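Local coordinates for protein Alpha/beta hydrolase (Streptomyces albidoflavus, PDB 6KSU) that probably cyclises non-ribosomal peptides as a penicillin-binding-protein-like cyclase, closing a macrolactam by coupling residues of opposite chirality, at residues A[148-153]-A[214-219]. Numbering follows the deposited sequence.
Sequences RGPSYR and HDPRPG
Pro216 turns its ring onto the backbone of residues 148-150, and its two outer methylenes divide the work. CB lies 3.6 Å from Arg148 O, while CG reaches further along the chain, 3.7 Å from Pro150 CA and 3.8 Å from Gly149 O. The two proline rings meet corner to corner, Pro150 CB standing 4.0 Å from Pro216 CG. Beside them the aliphatic root of Arg217 lies obliquely across the CB-CG edge of the Pro150 ring, its CG 3.9 Å from Pro150 CB. The Arg217 chain then bends at chi3 (-60°), which brings its head back to Asp215 of its own loop. There the guanidinium grips the carboxylate side-on, NE to OD1 at 2.8 Å and NH2 to OD2 at 2.6 Å, with both oxygens close to the guanidinium plane. Asp215 OD1 also accepts Arg217 N from above the carboxylate plane, an Asx turn that ties both ends of the arginine to one aspartate. Trp195 of helix 194-206 is a shared neighbour, touching Pro150, Pro216 and Arg217 alike. The contact joins the loop before helix 153-160 to the loop following helix 194-206 at the surface of the beta-lactamase-like domain. Since no hydrogen bond or salt bridge links the two segments, their direct attachment rests on van der Waals contact, while the charged pair and the Asx turn tie Asp215 to Arg217 within their own loop and probably steady Arg217 CG beside Pro150.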
ATOM      1  N   ARG A 148      19.463  11.266   7.773  1.00 48.10           N
ATOM      2  CA  ARG A 148      20.645  10.509   7.373  1.00 51.95           C
ATOM      3  C   ARG A 148      20.888   9.252   8.194  1.00 49.87           C
ATOM      4  O   ARG A 148      21.321   8.244   7.636  1.00 53.91           O
ATOM      5  CB  ARG A 148      21.881  11.406   7.431  1.00 56.02           C
ATOM      6  CG  ARG A 148      22.377  11.818   6.055  1.00 62.91           C
ATOM      7  CD  ARG A 148      23.282  13.030   6.125  1.00 62.50           C
ATOM      8  NE  ARG A 148      23.384  13.696   4.830  1.00 70.21           N
ATOM      9  CZ  ARG A 148      22.714  14.795   4.500  1.00 72.27           C
ATOM     10  NH1 ARG A 148      21.887  15.358   5.374  1.00 69.29           N
ATOM     11  NH2 ARG A 148      22.871  15.330   3.295  1.00 76.18           N
ATOM     12  N   GLY A 149      20.634   9.279   9.496  1.00 50.08           N
ATOM     13  CA  GLY A 149      20.877   8.119  10.325  1.00 48.30           C
ATOM     14  C   GLY A 149      19.672   7.204  10.368  1.00 44.09           C
ATOM     15  O   GLY A 149      18.698   7.403   9.634  1.00 36.35           O
ATOM     16  N   PRO A 150      19.718   6.173  11.225  1.00 44.19           N
ATOM     17  CA  PRO A 150      18.546   5.296  11.403  1.00 39.25           C
ATOM     18  C   PRO A 150      17.442   5.857  12.291  1.00 35.50           C
ATOM     19  O   PRO A 150      16.376   5.235  12.365  1.00 36.42           O
ATOM     20  CB  PRO A 150      19.146   4.027  12.039  1.00 38.08           C
ATOM     21  CG  PRO A 150      20.365   4.512  12.750  1.00 39.42           C
ATOM     22  CD  PRO A 150      20.919   5.631  11.887  1.00 43.08           C
ATOM     23  N   SER A 151      17.640   6.977  12.979  1.00 38.55           N
ATOM     24  CA  SER A 151      16.583   7.505  13.840  1.00 37.56           C
ATOM     25  C   SER A 151      15.556   8.302  13.048  1.00 33.84           C
ATOM     26  O   SER A 151      15.902   9.081  12.157  1.00 33.39           O
ATOM     27  CB  SER A 151      17.149   8.406  14.938  1.00 35.84           C
ATOM     28  OG  SER A 151      16.086   8.889  15.752  1.00 38.42           O
ATOM     29  N   TYR A 152      14.291   8.128  13.405  1.00 37.79           N
ATOM     30  CA  TYR A 152      13.193   8.915  12.861  1.00 33.90           C
ATOM     31  C   TYR A 152      12.827  10.115  13.742  1.00 35.52           C
ATOM     32  O   TYR A 152      11.765  10.712  13.533  1.00 35.60           O
ATOM     33  CB  TYR A 152      11.956   8.031  12.679  1.00 29.88           C
ATOM     34  CG  TYR A 152      11.773   7.380  11.311  1.00 31.39           C
ATOM     35  CD1 TYR A 152      11.520   8.143  10.184  1.00 29.51           C
ATOM     36  CD2 TYR A 152      11.814   5.994  11.165  1.00 26.79           C
ATOM     37  CE1 TYR A 152      11.334   7.553   8.942  1.00 28.04           C
ATOM     38  CE2 TYR A 152      11.622   5.395   9.938  1.00 26.30           C
ATOM     39  CZ  TYR A 152      11.374   6.186   8.818  1.00 29.80           C
ATOM     40  OH  TYR A 152      11.185   5.619   7.570  1.00 26.06           O
ATOM     41  N   ARG A 153      13.673  10.488  14.708  1.00 36.73           N
ATOM     42  CA  ARG A 153      13.274  11.500  15.695  1.00 40.97           C
ATOM     43  C   ARG A 153      13.158  12.888  15.073  1.00 40.08           C
ATOM     44  O   ARG A 153      12.117  13.542  15.194  1.00 44.72           O
ATOM     45  CB  ARG A 153      14.251  11.519  16.873  1.00 42.73           C
ATOM     46  CG  ARG A 153      13.690  10.868  18.124  1.00 49.69           C
ATOM     47  CD  ARG A 153      14.671  10.896  19.286  1.00 58.23           C
ATOM     48  NE  ARG A 153      15.497   9.689  19.353  1.00 65.65           N
ATOM     49  CZ  ARG A 153      15.071   8.500  19.783  1.00 65.21           C
ATOM     50  NH1 ARG A 153      13.810   8.344  20.177  1.00 64.02           N
ATOM     51  NH2 ARG A 153      15.901   7.459  19.806  1.00 55.23           N
ATOM     52  N   HIS A 214      17.294   1.007   1.516  1.00 28.51           N
ATOM     53  CA  HIS A 214      18.437   1.690   2.110  1.00 28.58           C
ATOM     54  C   HIS A 214      18.546   1.323   3.574  1.00 30.71           C
ATOM     55  O   HIS A 214      17.581   1.484   4.332  1.00 32.67           O
ATOM     56  CB  HIS A 214      18.312   3.213   1.982  1.00 32.68           C
ATOM     57  CG  HIS A 214      18.025   3.680   0.591  1.00 38.79           C
ATOM     58  ND1 HIS A 214      18.956   3.601  -0.425  1.00 39.65           N
ATOM     59  CD2 HIS A 214      16.914   4.237   0.047  1.00 35.95           C
ATOM     60  CE1 HIS A 214      18.429   4.089  -1.535  1.00 39.00           C
ATOM     61  NE2 HIS A 214      17.193   4.482  -1.276  1.00 37.65           N
ATOM     62  N   ASP A 215      19.729   0.876   3.974  1.00 32.19           N
ATOM     63  CA  ASP A 215      20.032   0.584   5.373  1.00 32.06           C
ATOM     64  C   ASP A 215      21.073   1.578   5.872  1.00 32.09           C
ATOM     65  O   ASP A 215      22.259   1.461   5.506  1.00 33.71           O
ATOM     66  CB  ASP A 215      20.530  -0.854   5.522  1.00 27.83           C
ATOM     67  CG  ASP A 215      20.597  -1.307   6.966  1.00 28.90           C
ATOM     68  OD1 ASP A 215      20.536  -0.440   7.857  1.00 27.96           O
ATOM     69  OD2 ASP A 215      20.752  -2.530   7.222  1.00 32.73           O
ATOM     70  N   PRO A 216      20.700   2.566   6.689  1.00 36.94           N
ATOM     71  CA  PRO A 216      21.676   3.560   7.164  1.00 34.79           C
ATOM     72  C   PRO A 216      22.547   3.088   8.318  1.00 32.02           C
ATOM     73  O   PRO A 216      23.356   3.880   8.811  1.00 37.66           O
ATOM     74  CB  PRO A 216      20.784   4.732   7.605  1.00 30.87           C
ATOM     75  CG  PRO A 216      19.512   4.074   8.037  1.00 37.02           C
ATOM     76  CD  PRO A 216      19.346   2.818   7.208  1.00 33.04           C
ATOM     77  N   ARG A 217      22.408   1.849   8.770  1.00 31.20           N
ATOM     78  CA  ARG A 217      23.259   1.454   9.887  1.00 35.48           C
ATOM     79  C   ARG A 217      24.563   0.858   9.372  1.00 38.17           C
ATOM     80  O   ARG A 217      24.583   0.219   8.315  1.00 40.10           O
ATOM     81  CB  ARG A 217      22.551   0.429  10.773  1.00 32.80           C
ATOM     82  CG  ARG A 217      21.145   0.808  11.225  1.00 27.65           C
ATOM     83  CD  ARG A 217      20.362  -0.435  11.637  1.00 30.60           C
ATOM     84  NE  ARG A 217      20.259  -1.374  10.519  1.00 26.47           N
ATOM     85  CZ  ARG A 217      19.870  -2.641  10.620  1.00 26.52           C
ATOM     86  NH1 ARG A 217      19.555  -3.155  11.806  1.00 25.40           N
ATOM     87  NH2 ARG A 217      19.808  -3.398   9.525  1.00 24.87           N
ATOM     88  N   PRO A 218      25.688   1.062  10.063  1.00 41.20           N
ATOM     89  CA  PRO A 218      26.885   0.291   9.685  1.00 43.86           C
ATOM     90  C   PRO A 218      26.611  -1.191   9.787  1.00 43.05           C
ATOM     91  O   PRO A 218      26.740  -1.914   8.793  1.00 38.52           O
ATOM     92  CB  PRO A 218      27.949   0.773  10.678  1.00 41.89           C
ATOM     93  CG  PRO A 218      27.175   1.310  11.830  1.00 45.32           C
ATOM     94  CD  PRO A 218      25.903   1.870  11.273  1.00 39.06           C
ATOM     95  N   GLY A 219      26.151  -1.640  10.954  1.00 50.11           N
ATOM     96  CA  GLY A 219      25.693  -3.009  11.104  1.00 53.36           C
ATOM     97  C   GLY A 219      26.858  -3.953  11.243  1.00 56.57           C
ATOM     98  O   GLY A 219      27.800  -3.696  12.002  1.00 56.60           O
TER